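Local coordinates for 2-Cys Peroxiredoxin (Plasmodium vivax SaI-1, PDB 2I81), which probably reduces hydrogen peroxide and other hydroperoxides through a reactive cysteine thiol, as a typical 2-Cys peroxiredoxin of the AhpC/TSA family, at residues A[93-96]-A[97-101]; A[166-169]-A[170-174]. All coordinates share one frame; numbering follows the deposited sequence.

Contact 1: residues A[93-96]-A[97-101]; sequences SVDS and KYTHL
With chi1 of 61°, Ser96 holds OG between its own backbone N and carbonyl carbon, while Thr99 sets OG1 beside its backbone N with chi1 of -59°. The two hydroxyls thereby meet tip to tip across the first turn of the helix and share a hydrogen bond of 3.0 Å between Ser96 OG and Thr99 OG1, in which either could donate. The same rotation of Thr99 sends its methyl the other way, to cross the Asp95 side chain at about a right angle, CG2 lying 4.0 Å from Asp95 CB. Ser96 is the N-cap residue: its carbonyl O accepts from His100 N at 3.2 Å (N-H...O 150°), the opening i to i+4 bond of helix 97-104, and more weakly from Thr99 N. This helix leads away from strand 87-93 and belongs to the crossover to the parallel strand 119-122 in the thioredoxin-like core. The carbonyl O of Ser96 also sits over one face of the His100 imidazole, 3.6 Å above the plane and displaced toward the rim. Ser93 OG instead approaches the ring edge in its plane, 3.0 Å from His100 CE1. That hydroxyl donates to Asp95 OD2 over 2.9 Å, on the anti lone pair, tying the end of the strand to the loop just before the cap. Both ring nitrogens of His100 are engaged, ND1 by Asp63 OD2 and NE2 by Leu121 O, which holds the ring in one orientation. Asp63 N also binds Asp95 OD2. Thr99 packs on Thr99 of a second subunit, and the Tyr98 ring meets Phe66 of that subunit nearly at right angles.

Contact 2: residues A[166-169]-A[170-174]; sequences RSVD and EILRI
Val168 and Leu172, one helical turn apart, run alongside one another in the same direction, Val168 CG2 resting 3.6 Å from Leu172 CD2. The Ile171 side chain runs obliquely to Val168 instead: its CD1 comes to 4.1 Å from Val168 CG2 and to 3.4 Å from the carbonyl O of Val168. Together the three form an apolar ridge that packs on Phe82 of helix 79-84. Beneath it the backbone bonds Leu172 N to Val168 O (3.2 Å, N-H...O 161°) and Arg173 N to Asp169 O (3.1 Å) start helix 168-184, whose N-cap is Ser167; Ile171 continues inward to Phe145 and Leu56 on the central sheet of the thioredoxin-like fold. Away from this ridge, Glu170 and Arg173 are turned to each other in an i to i+3 salt bridge. The carboxylate lies at the edge of the guanidinium, in its plane, and OE1 takes two nitrogens: Arg173 NH2 reaches the syn lone pair of Glu170 OE1 at 2.9 Å, and Arg173 NE meets the same atom at 3.3 Å. A weak bond also runs from Arg173 NE to Glu170 OE2. Arg173 NH1 binds Trp192 O, whereas both Glu170 and Arg173 pack against Ser167 of a neighbouring subunit.

Overall arrangement
Contact 1 comes first along the chain and closes well before contact 2 opens. Both are helix starts, of helix 97-104 and of helix 168-184, and they lie on opposite sides of the chain's centre, their own centres about 25 Å apart and their nearest atoms about 9 Å. The mixed sheet connects them: strand 87-93 leads into contact 1, while contact 2 packs on strands 54-59 and 140-148. They touch different neighbouring subunits of the ten-chain assembly. The Thr99 to Thr99 approach at 93-101 and the subunit pairing at 166-174 are consistent with the two alternating interfaces by which typical 2-Cys peroxiredoxins build a ring of five dimers.

Contact 1: residues A[93-96]-A[97-101]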
# COMPACT_ATOMS: atom_id res chain seq x y z
N SER A 93 21.92 9.77 30.42
CA SER A 93 20.60 10.35 30.60
C SER A 93 20.25 11.26 29.43
O SER A 93 21.10 11.59 28.60
CB SER A 93 20.50 11.11 31.92
OG SER A 93 21.15 12.37 31.85
N VAL A 94 18.98 11.66 29.38
CA VAL A 94 18.47 12.56 28.35
C VAL A 94 19.01 13.99 28.51
O VAL A 94 19.01 14.77 27.55
CB VAL A 94 16.92 12.55 28.33
CG1 VAL A 94 16.37 13.57 27.33
CG2 VAL A 94 16.39 11.16 28.00
N ASP A 95 19.48 14.32 29.71
CA ASP A 95 20.02 15.66 30.00
C ASP A 95 21.20 16.02 29.11
O ASP A 95 21.92 15.14 28.62
CB ASP A 95 20.45 15.76 31.47
CG ASP A 95 19.33 15.44 32.43
OD1 ASP A 95 18.43 16.30 32.61
OD2 ASP A 95 19.34 14.34 33.01
N SER A 96 21.40 17.32 28.91
CA SER A 96 22.53 17.83 28.14
C SER A 96 23.83 17.69 28.93
O SER A 96 23.81 17.49 30.15
CB SER A 96 22.31 19.29 27.77
OG SER A 96 22.19 20.10 28.94
N LYS A 97 24.95 17.79 28.22
CA LYS A 97 26.28 17.72 28.84
C LYS A 97 26.54 18.90 29.78
O LYS A 97 27.32 18.78 30.73
CB LYS A 97 27.37 17.64 27.76
CG LYS A 97 27.44 18.83 26.82
CD LYS A 97 28.51 18.67 25.77
CE LYS A 97 28.60 19.90 24.88
NZ LYS A 97 29.51 19.69 23.72
N TYR A 98 25.89 20.03 29.51
CA TYR A 98 26.00 21.21 30.38
C TYR A 98 25.28 20.99 31.70
O TYR A 98 25.72 21.48 32.74
CB TYR A 98 25.46 22.46 29.68
CG TYR A 98 26.22 22.81 28.42
CD1 TYR A 98 25.67 22.56 27.16
CD2 TYR A 98 27.49 23.37 28.48
CE1 TYR A 98 26.36 22.87 26.00
CE2 TYR A 98 28.20 23.69 27.33
CZ TYR A 98 27.62 23.44 26.09
OH TYR A 98 28.31 23.75 24.94
N THR A 99 24.17 20.25 31.65
CA THR A 99 23.43 19.87 32.85
C THR A 99 24.24 18.88 33.70
O THR A 99 24.19 18.94 34.94
CB THR A 99 22.03 19.32 32.51
OG1 THR A 99 21.28 20.31 31.79
CG2 THR A 99 21.25 18.95 33.77
N HIS A 100 24.98 17.99 33.04
CA HIS A 100 25.87 17.06 33.74
C HIS A 100 26.97 17.77 34.51
O HIS A 100 27.18 17.50 35.70
CB HIS A 100 26.51 16.07 32.77
CG HIS A 100 25.56 15.06 32.21
ND1 HIS A 100 24.35 14.76 32.79
CD2 HIS A 100 25.66 14.26 31.12
CE1 HIS A 100 23.73 13.83 32.08
NE2 HIS A 100 24.51 13.51 31.06
N LEU A 101 27.67 18.68 33.83
CA LEU A 101 28.78 19.42 34.43
C LEU A 101 28.33 20.22 35.64
O LEU A 101 29.03 20.28 36.65
CB LEU A 101 29.44 20.33 33.38
CG LEU A 101 30.66 21.18 33.79
CD1 LEU A 101 31.81 20.32 34.29
CD2 LEU A 101 31.10 22.05 32.63

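Contact 2: residues A[166-169]-A[170-174]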
# COMPACT_ATOMS: atom_id res chain seq x y z
N ARG A 166 19.25 0.33 41.86
CA ARG A 166 19.89 -0.98 41.63
C ARG A 166 21.13 -1.27 42.48
O ARG A 166 21.63 -0.40 43.20
CB ARG A 166 20.16 -1.24 40.14
CG ARG A 166 20.68 -0.07 39.32
CD ARG A 166 19.60 0.42 38.38
NE ARG A 166 20.13 0.71 37.05
CZ ARG A 166 20.48 1.92 36.61
NH1 ARG A 166 20.95 2.06 35.38
NH2 ARG A 166 20.35 2.98 37.39
N SER A 167 21.59 -2.51 42.37
CA SER A 167 22.69 -3.02 43.17
C SER A 167 23.98 -3.12 42.37
O SER A 167 24.00 -3.69 41.27
CB SER A 167 22.33 -4.40 43.75
OG SER A 167 23.39 -4.93 44.52
N VAL A 168 25.06 -2.57 42.92
CA VAL A 168 26.38 -2.65 42.30
C VAL A 168 27.06 -4.01 42.53
O VAL A 168 27.77 -4.50 41.65
CB VAL A 168 27.31 -1.44 42.67
CG1 VAL A 168 27.37 -1.24 44.19
CG2 VAL A 168 28.73 -1.63 42.09
N ASP A 169 26.82 -4.63 43.69
CA ASP A 169 27.34 -5.98 43.96
C ASP A 169 26.82 -6.97 42.92
O ASP A 169 27.53 -7.91 42.54
CB ASP A 169 26.97 -6.45 45.37
CG ASP A 169 27.55 -5.57 46.46
OD1 ASP A 169 28.79 -5.43 46.53
OD2 ASP A 169 26.76 -5.03 47.26
N GLU A 170 25.59 -6.74 42.47
CA GLU A 170 24.96 -7.62 41.49
C GLU A 170 25.52 -7.53 40.07
O GLU A 170 25.78 -8.57 39.47
CB GLU A 170 23.43 -7.48 41.50
CG GLU A 170 22.71 -8.46 40.56
CD GLU A 170 23.00 -9.94 40.84
OE1 GLU A 170 22.96 -10.74 39.87
OE2 GLU A 170 23.27 -10.31 42.02
N ILE A 171 25.73 -6.35 39.51
CA ILE A 171 26.35 -6.30 38.19
C ILE A 171 27.75 -6.76 38.19
O ILE A 171 28.23 -7.25 37.21
CB ILE A 171 26.36 -4.94 37.41
CG1 ILE A 171 26.10 -3.75 38.26
CG2 ILE A 171 25.76 -5.03 36.04
CD1 ILE A 171 27.27 -3.06 38.58
N LEU A 172 28.43 -6.54 39.28
CA LEU A 172 29.75 -7.05 39.42
C LEU A 172 29.81 -8.55 39.42
O LEU A 172 30.63 -9.12 38.78
CB LEU A 172 30.38 -6.47 40.66
CG LEU A 172 31.41 -5.36 40.67
CD1 LEU A 172 31.87 -4.79 39.43
CD2 LEU A 172 31.03 -4.34 41.61
N ARG A 173 28.90 -9.19 40.13
CA ARG A 173 28.74 -10.64 40.12
C ARG A 173 28.42 -11.14 38.71
O ARG A 173 28.95 -12.16 38.27
CB ARG A 173 27.64 -11.08 41.10
CG ARG A 173 27.56 -12.59 41.30
CD ARG A 173 26.25 -13.02 41.96
NE ARG A 173 25.10 -12.88 41.07
CZ ARG A 173 24.70 -13.80 40.19
NH1 ARG A 173 25.36 -14.95 40.06
NH2 ARG A 173 23.64 -13.57 39.43
N ILE A 174 27.55 -10.39 38.02
CA ILE A 174 27.19 -10.68 36.63
C ILE A 174 28.42 -10.61 35.72
O ILE A 174 28.65 -11.51 34.91
CB ILE A 174 26.07 -9.70 36.12
CG1 ILE A 174 24.74 -9.95 36.85
CG2 ILE A 174 25.90 -9.79 34.60
CD1 ILE A 174 24.13 -11.35 36.66